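Long-range contacts in putative adhesin (Bacteroides fragilis NCTC 9343, PDB 3PET), which is a putative lipoprotein adhesin with a right-handed beta-helix fold, probably acting in cell adhesion: residues I103-T109 / D123-C129; D39-D43 / I85-T89. All coordinates share one frame; numbering follows the deposited sequence.

Contact 1: residues I103-T109 / D123-C129; sequences IENGLTT and DIQSLTC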
ATOM      1  N   ILE A 103      11.352 -17.452  -1.649  1.00 17.01           N
ATOM      2  CA  ILE A 103      11.836 -18.545  -2.503  1.00 16.07           C
ATOM      3  C   ILE A 103      13.315 -18.201  -2.636  1.00 21.75           C
ATOM      4  O   ILE A 103      13.709 -17.470  -3.555  1.00 21.31           O
ATOM      5  CB  ILE A 103      11.104 -18.747  -3.855  1.00 18.40           C
ATOM      6  CG1 ILE A 103       9.558 -18.867  -3.694  1.00 17.36           C
ATOM      7  CG2 ILE A 103      11.728 -19.952  -4.606  1.00 17.00           C
ATOM      8  CD1 ILE A 103       8.725 -19.187  -5.077  1.00 22.91           C
ATOM      9  N   GLU A 104      14.097 -18.575  -1.625  1.00 18.62           N
ATOM     10  CA  GLU A 104      15.508 -18.181  -1.571  1.00 20.24           C
ATOM     11  C   GLU A 104      16.400 -18.898  -2.575  1.00 25.50           C
ATOM     12  O   GLU A 104      17.381 -18.314  -3.021  1.00 27.14           O
ATOM     13  CB  GLU A 104      16.093 -18.441  -0.171  1.00 21.87           C
ATOM     14  CG  GLU A 104      15.413 -17.715   0.975  1.00 29.56           C
ATOM     15  CD  GLU A 104      16.094 -17.892   2.322  1.00 44.90           C
ATOM     16  OE1 GLU A 104      16.255 -19.049   2.777  1.00 31.61           O
ATOM     17  OE2 GLU A 104      16.437 -16.861   2.941  1.00 40.39           O
ATOM     18  N   ASN A 105      16.121 -20.173  -2.864  1.00 20.74           N
ATOM     19  CA  ASN A 105      17.031 -20.969  -3.665  1.00 20.45           C
ATOM     20  C   ASN A 105      16.465 -21.476  -4.990  1.00 23.41           C
ATOM     21  O   ASN A 105      16.920 -22.486  -5.495  1.00 22.94           O
ATOM     22  CB  ASN A 105      17.559 -22.135  -2.808  1.00 20.89           C
ATOM     23  CG  ASN A 105      18.431 -21.613  -1.699  1.00 38.12           C
ATOM     24  OD1 ASN A 105      19.467 -20.975  -1.935  1.00 32.07           O
ATOM     25  ND2 ASN A 105      17.979 -21.783  -0.476  1.00 30.17           N
ATOM     26  N   GLY A 106      15.564 -20.734  -5.595  1.00 19.81           N
ATOM     27  CA  GLY A 106      15.102 -21.094  -6.927  1.00 19.33           C
ATOM     28  C   GLY A 106      13.785 -21.801  -7.100  1.00 22.71           C
ATOM     29  O   GLY A 106      13.294 -22.499  -6.209  1.00 23.42           O
ATOM     30  N   LEU A 107      13.215 -21.602  -8.282  1.00 18.77           N
ATOM     31  CA  LEU A 107      11.990 -22.239  -8.729  1.00 19.27           C
ATOM     32  C   LEU A 107      12.007 -22.320 -10.239  1.00 24.47           C
ATOM     33  O   LEU A 107      12.183 -21.300 -10.904  1.00 23.60           O
ATOM     34  CB  LEU A 107      10.713 -21.522  -8.233  1.00 18.35           C
ATOM     35  CG  LEU A 107       9.364 -22.044  -8.817  1.00 22.38           C
ATOM     36  CD1 LEU A 107       9.069 -23.505  -8.386  1.00 21.71           C
ATOM     37  CD2 LEU A 107       8.210 -21.115  -8.443  1.00 22.47           C
ATOM     38  N   THR A 108      11.838 -23.540 -10.769  1.00 21.12           N
ATOM     39  CA  THR A 108      11.701 -23.793 -12.206  1.00 22.00           C
ATOM     40  C   THR A 108      10.268 -24.256 -12.415  1.00 25.16           C
ATOM     41  O   THR A 108       9.850 -25.273 -11.857  1.00 23.13           O
ATOM     42  CB  THR A 108      12.741 -24.792 -12.729  1.00 25.16           C
ATOM     43  OG1 THR A 108      14.039 -24.286 -12.445  1.00 28.16           O
ATOM     44  CG2 THR A 108      12.596 -25.046 -14.222  1.00 19.85           C
ATOM     45  N   THR A 109       9.506 -23.486 -13.183  1.00 21.31           N
ATOM     46  CA  THR A 109       8.094 -23.782 -13.425  1.00 20.68           C
ATOM     47  C   THR A 109       7.704 -23.289 -14.815  1.00 26.62           C
ATOM     48  O   THR A 109       8.447 -22.520 -15.414  1.00 26.62           O
ATOM     49  CB  THR A 109       7.235 -23.107 -12.306  1.00 23.76           C
ATOM     50  OG1 THR A 109       5.883 -23.570 -12.397  1.00 23.55           O
ATOM     51  CG2 THR A 109       7.277 -21.552 -12.339  1.00 19.15           C
ATOM     52  N   ASP A 123       9.809 -12.239  -1.961  1.00 18.26           N
ATOM     53  CA  ASP A 123      11.181 -12.214  -2.471  1.00 18.39           C
ATOM     54  C   ASP A 123      11.475 -13.551  -3.122  1.00 20.89           C
ATOM     55  O   ASP A 123      11.606 -14.551  -2.425  1.00 20.51           O
ATOM     56  CB  ASP A 123      12.172 -11.891  -1.322  1.00 21.12           C
ATOM     57  CG  ASP A 123      13.609 -11.594  -1.743  1.00 33.83           C
ATOM     58  OD1 ASP A 123      14.011 -12.022  -2.841  1.00 34.01           O
ATOM     59  OD2 ASP A 123      14.341 -10.976  -0.949  1.00 45.50           O
ATOM     60  N   ILE A 124      11.519 -13.572  -4.459  1.00 17.80           N
ATOM     61  CA  ILE A 124      11.750 -14.793  -5.240  1.00 18.21           C
ATOM     62  C   ILE A 124      13.056 -14.643  -5.987  1.00 23.27           C
ATOM     63  O   ILE A 124      13.223 -13.717  -6.778  1.00 21.66           O
ATOM     64  CB  ILE A 124      10.543 -15.111  -6.166  1.00 20.68           C
ATOM     65  CG1 ILE A 124       9.279 -15.395  -5.289  1.00 20.68           C
ATOM     66  CG2 ILE A 124      10.844 -16.272  -7.140  1.00 21.34           C
ATOM     67  CD1 ILE A 124       8.032 -15.305  -6.012  1.00 26.72           C
ATOM     68  N   GLN A 125      13.966 -15.585  -5.719  1.00 21.66           N
ATOM     69  CA  GLN A 125      15.320 -15.632  -6.265  0.50 21.34           C
ATOM     70  C   GLN A 125      15.492 -16.846  -7.161  1.00 24.68           C
ATOM     71  O   GLN A 125      14.922 -17.903  -6.865  1.00 21.94           O
ATOM     72  CB  GLN A 125      16.337 -15.678  -5.109  0.50 22.94           C
ATOM     73  CG  GLN A 125      16.191 -14.509  -4.124  0.50 32.35           C
ATOM     74  CD  GLN A 125      17.093 -14.616  -2.917  0.50 37.21           C
ATOM     75  OE1 GLN A 125      16.636 -14.710  -1.765  0.50 19.70           O
ATOM     76  NE2 GLN A 125      18.398 -14.545  -3.145  0.50 29.24           N
ATOM     77  N   SER A 126      16.289 -16.695  -8.253  1.00 22.06           N
ATOM     78  CA  SER A 126      16.609 -17.750  -9.221  1.00 22.37           C
ATOM     79  C   SER A 126      15.335 -18.377  -9.799  1.00 25.77           C
ATOM     80  O   SER A 126      15.173 -19.607  -9.800  1.00 25.56           O
ATOM     81  CB  SER A 126      17.501 -18.826  -8.595  1.00 24.02           C
ATOM     82  OG  SER A 126      18.608 -18.249  -7.928  1.00 35.26           O
ATOM     83  N   LEU A 127      14.441 -17.523 -10.289  1.00 19.21           N
ATOM     84  CA  LEU A 127      13.217 -17.987 -10.927  1.00 18.29           C
ATOM     85  C   LEU A 127      13.488 -18.302 -12.408  1.00 23.41           C
ATOM     86  O   LEU A 127      14.096 -17.494 -13.101  1.00 24.26           O
ATOM     87  CB  LEU A 127      12.114 -16.906 -10.786  1.00 17.05           C
ATOM     88  CG  LEU A 127      10.775 -17.166 -11.514  1.00 20.42           C
ATOM     89  CD1 LEU A 127      10.045 -18.413 -10.971  1.00 18.27           C
ATOM     90  CD2 LEU A 127       9.901 -15.919 -11.496  1.00 21.36           C
ATOM     91  N   THR A 128      13.021 -19.457 -12.895  1.00 19.25           N
ATOM     92  CA  THR A 128      13.087 -19.802 -14.316  1.00 20.27           C
ATOM     93  C   THR A 128      11.661 -20.167 -14.700  1.00 26.06           C
ATOM     94  O   THR A 128      11.143 -21.155 -14.194  1.00 24.98           O
ATOM     95  CB  THR A 128      14.103 -20.928 -14.629  1.00 21.84           C
ATOM     96  OG1 THR A 128      15.382 -20.610 -14.081  1.00 21.73           O
ATOM     97  CG2 THR A 128      14.229 -21.196 -16.116  1.00 19.54           C
ATOM     98  N   CYS A 129      10.999 -19.352 -15.533  1.00 22.53           N
ATOM     99  CA  CYS A 129       9.622 -19.666 -15.901  1.00 22.47           C
ATOM    100  C   CYS A 129       9.338 -19.253 -17.330  1.00 26.18           C
ATOM    101  O   CYS A 129      10.145 -18.547 -17.933  1.00 24.40           O
ATOM    102  CB  CYS A 129       8.643 -19.003 -14.927  1.00 22.58           C
ATOM    103  SG  CYS A 129       8.568 -17.189 -15.056  1.00 26.23           S
TER
HETATM  104  O   HOH W   1      19.039 -18.335  -5.208  1.00 36.22           O
HETATM  105  O   HOH W   2      15.544 -21.573 -11.671  1.00 19.23           O

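Contact 2: residues D39-D43 / I85-T89; sequences DGKTD and ITSPT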
ATOM      1  N   ASP A  39      14.010 -34.098  -4.605  1.00 23.84           N
ATOM      2  CA  ASP A  39      13.911 -35.541  -4.309  1.00 25.78           C
ATOM      3  C   ASP A  39      12.432 -36.050  -4.357  1.00 29.68           C
ATOM      4  O   ASP A  39      12.118 -37.078  -3.761  1.00 29.21           O
ATOM      5  CB  ASP A  39      14.538 -35.855  -2.922  1.00 27.98           C
ATOM      6  CG  ASP A  39      13.966 -35.071  -1.755  1.00 32.79           C
ATOM      7  OD1 ASP A  39      12.922 -34.410  -1.933  1.00 30.52           O
ATOM      8  OD2 ASP A  39      14.537 -35.157  -0.652  1.00 46.13           O
ATOM      9  N   GLY A  40      11.571 -35.313  -5.054  1.00 27.30           N
ATOM     10  CA  GLY A  40      10.152 -35.615  -5.240  1.00 27.53           C
ATOM     11  C   GLY A  40       9.265 -35.529  -4.008  1.00 29.85           C
ATOM     12  O   GLY A  40       8.132 -36.010  -4.026  1.00 30.92           O
ATOM     13  N   LYS A  41       9.748 -34.897  -2.940  1.00 24.43           N
ATOM     14  CA  LYS A  41       9.003 -34.836  -1.684  1.00 22.94           C
ATOM     15  C   LYS A  41       8.134 -33.590  -1.505  1.00 23.82           C
ATOM     16  O   LYS A  41       8.468 -32.516  -1.995  1.00 23.02           O
ATOM     17  CB  LYS A  41       9.979 -34.941  -0.510  1.00 25.98           C
ATOM     18  CG  LYS A  41      10.515 -36.368  -0.359  1.00 33.24           C
ATOM     19  CD  LYS A  41      11.319 -36.575   0.909  1.00 41.92           C
ATOM     20  CE  LYS A  41      11.907 -37.971   1.006  1.00 51.27           C
ATOM     21  NZ  LYS A  41      10.928 -39.052   0.688  1.00 63.59           N
ATOM     22  N   THR A  42       7.012 -33.754  -0.795  1.00 19.63           N
ATOM     23  CA  THR A  42       6.099 -32.679  -0.399  1.00 19.67           C
ATOM     24  C   THR A  42       6.126 -32.620   1.126  1.00 24.26           C
ATOM     25  O   THR A  42       6.025 -33.653   1.772  1.00 23.97           O
ATOM     26  CB  THR A  42       4.681 -32.855  -0.978  1.00 26.40           C
ATOM     27  OG1 THR A  42       4.784 -32.794  -2.390  1.00 24.65           O
ATOM     28  CG2 THR A  42       3.719 -31.772  -0.516  1.00 24.61           C
ATOM     29  N   ASP A  43       6.311 -31.426   1.700  1.00 21.58           N
ATOM     30  CA  ASP A  43       6.362 -31.319   3.149  1.00 21.16           C
ATOM     31  C   ASP A  43       5.965 -29.926   3.624  1.00 23.63           C
ATOM     32  O   ASP A  43       6.110 -28.935   2.907  1.00 21.68           O
ATOM     33  CB  ASP A  43       7.770 -31.692   3.680  1.00 23.60           C
ATOM     34  CG  ASP A  43       7.798 -31.919   5.187  1.00 36.09           C
ATOM     35  OD1 ASP A  43       6.917 -32.677   5.700  1.00 33.49           O
ATOM     36  OD2 ASP A  43       8.609 -31.252   5.869  1.00 39.90           O
ATOM     37  N   ILE A  85       7.799 -24.615   3.615  1.00 17.87           N
ATOM     38  CA  ILE A  85       7.003 -25.366   2.641  1.00 16.64           C
ATOM     39  C   ILE A  85       7.910 -25.924   1.527  1.00 21.12           C
ATOM     40  O   ILE A  85       8.813 -25.236   1.050  1.00 18.37           O
ATOM     41  CB  ILE A  85       5.886 -24.453   2.046  1.00 17.73           C
ATOM     42  CG1 ILE A  85       5.073 -23.710   3.142  1.00 17.54           C
ATOM     43  CG2 ILE A  85       4.950 -25.250   1.104  1.00 16.32           C
ATOM     44  CD1 ILE A  85       3.890 -22.776   2.604  1.00 18.27           C
ATOM     45  N   THR A  86       7.671 -27.173   1.124  1.00 19.88           N
ATOM     46  CA  THR A  86       8.411 -27.752   0.013  1.00 19.79           C
ATOM     47  C   THR A  86       7.500 -28.657  -0.785  1.00 21.95           C
ATOM     48  O   THR A  86       6.671 -29.380  -0.232  1.00 19.96           O
ATOM     49  CB  THR A  86       9.763 -28.424   0.402  1.00 29.57           C
ATOM     50  OG1 THR A  86      10.400 -28.898  -0.796  1.00 36.34           O
ATOM     51  CG2 THR A  86       9.631 -29.537   1.382  1.00 24.18           C
ATOM     52  N   SER A  87       7.664 -28.588  -2.110  1.00 18.42           N
ATOM     53  CA  SER A  87       6.935 -29.410  -3.064  1.00 18.02           C
ATOM     54  C   SER A  87       7.758 -29.543  -4.360  1.00 22.49           C
ATOM     55  O   SER A  87       8.608 -28.688  -4.608  1.00 23.04           O
ATOM     56  CB  SER A  87       5.558 -28.812  -3.346  1.00 19.37           C
ATOM     57  OG  SER A  87       5.676 -27.610  -4.099  1.00 24.15           O
ATOM     58  N   PRO A  88       7.522 -30.577  -5.206  1.00 20.22           N
ATOM     59  CA  PRO A  88       8.282 -30.683  -6.467  1.00 20.41           C
ATOM     60  C   PRO A  88       7.976 -29.543  -7.461  1.00 23.46           C
ATOM     61  O   PRO A  88       8.853 -29.172  -8.245  1.00 22.96           O
ATOM     62  CB  PRO A  88       7.832 -32.040  -7.025  1.00 22.83           C
ATOM     63  CG  PRO A  88       7.383 -32.817  -5.807  1.00 27.03           C
ATOM     64  CD  PRO A  88       6.643 -31.752  -5.031  1.00 21.83           C
ATOM     65  N   THR A  89       6.730 -29.008  -7.457  1.00 19.08           N
ATOM     66  CA  THR A  89       6.327 -27.956  -8.379  1.00 19.22           C
ATOM     67  C   THR A  89       5.555 -26.846  -7.674  1.00 22.17           C
ATOM     68  O   THR A  89       4.926 -27.093  -6.643  1.00 21.91           O
ATOM     69  CB  THR A  89       5.464 -28.509  -9.557  1.00 24.55           C
ATOM     70  OG1 THR A  89       4.200 -28.956  -9.065  1.00 27.48           O
ATOM     71  CG2 THR A  89       6.168 -29.593 -10.386  1.00 20.43           C
TER

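Contact 1: residues I103-T109 / D123-C129
The carbonyl oxygen of Ser126 is gripped from two directions where two successive rungs of a right-handed beta-helix turn the same corner. Leu107 N donates to Ser126 O over 3.2 Å, arriving from above the carbonyl plane, 41° out of it, while a water donates to the same oxygen. That water also bonds the hydroxyls of Thr108 and Thr128, which lie side by side on the outer face, so one solvent molecule ties both rungs together just past the bend. A second water bridges Glu104 O and Ser126 OG at the bend.

The strands on either side of the bend pair in parallel. Before it, Gln125 N reaches Ile103 O at 2.9 Å; after it, Thr128 N meets Leu107 O at 2.8 Å. Between these ladders the register slips by one residue, because 103-109 spends an extra residue on the turn. Gly106, with positive phi, lets the chain come close to Ser126, its CA 3.2 Å from Ser126 O. Gln125 CB lies 3.5 Å from Glu104 O.

Inside the coil, like residues stack in file. Ile103 and Ile124 point the same way, CG1 against CG1 at 3.8 Å, both with CG1 beside the backbone N (chi1 -52° and -63°). Leu107 and Leu127 also lie side by side and point the same way, but with CG anti to the backbone N; CD2 of Leu107 is 4.1 Å from CD1 of Leu127. Such ladders of aliphatic side chains are characteristic of parallel beta-helices. Leu112 of strand 111-116 covers both leucines, Ile114 of that strand meets Ile124, and Tyr34 of strand 31-36 packs on Ile103. Strand 142-145 pairs with strand 122-128 on the far side, and Thr147 and Ala148 touch Thr128 and Cys129.

Contact 2: residues D39-D43 / I85-T89
This is a short antiparallel pairing at the N-terminal side of the beta-helix, where the chain leading into strand 43-47 runs back along the end of strand 82-87. The touching parts point 165° apart, in contrast to the parallel rungs that build most of the coil. One hydrogen-bonded pair holds them: Asp43 N donates to Thr86 O at 2.8 Å, and Thr86 N returns a bond to Asp43 O at 3.0 Å. Both donors are tilted from the carbonyl planes they address, by 29° and 20°. Thr42 CA adds a CH...O contact to Thr86 O, 3.4 Å away.

On one face of the pair the side chains of Asp43 and Thr86 meet through carbon, Asp43 CB lying 3.7 Å from Thr86 CG2. The rotamer of Thr86 places this methyl between its own backbone N and carbonyl carbon, while OG1, anti to the backbone N, hydrogen-bonds Thr35 O.

Beyond the paired residues the contact passes to Pro88. Thr42 crosses its ring at about a right angle, bringing OG1 to 3.4 Å from Pro88 CD. Farther out, Gly40 O approaches Pro88 CG to 3.7 Å. Ser87 OG donates to Thr89 O over 2.7 Å, tying together the residues flanking the proline.

Strand 82-87 is thus held on two edges: strand 43-47, beginning at Asp43, pairs antiparallel on one, and strand 31-36 pairs in parallel along the other, with Ile85 bonded to Tyr33 and Thr35. Ile85 turns inward onto Ile32, Leu65 and Leu67, while Phe21 touches both Ile85 and Thr42.

In the fold
Both segments of contact 2 precede those of contact 1 in the chain, and the two show different ways of extending one solenoid. In contact 2 an antiparallel neighbour lies against the N-terminal part of the coil; in contact 1 a rung is laid in parallel on its predecessor. Their centres are 14 Å apart and their nearest atoms about 5 Å, without touching. Strand 31-36 lies between them, pairing with strand 82-87 on one edge and strand 101-103 on the other; Tyr34 and Gln36 have partners in both contacts. A tetraethylene glycol, probably from crystallisation, sits about 4 Å from the Ser126 side chain.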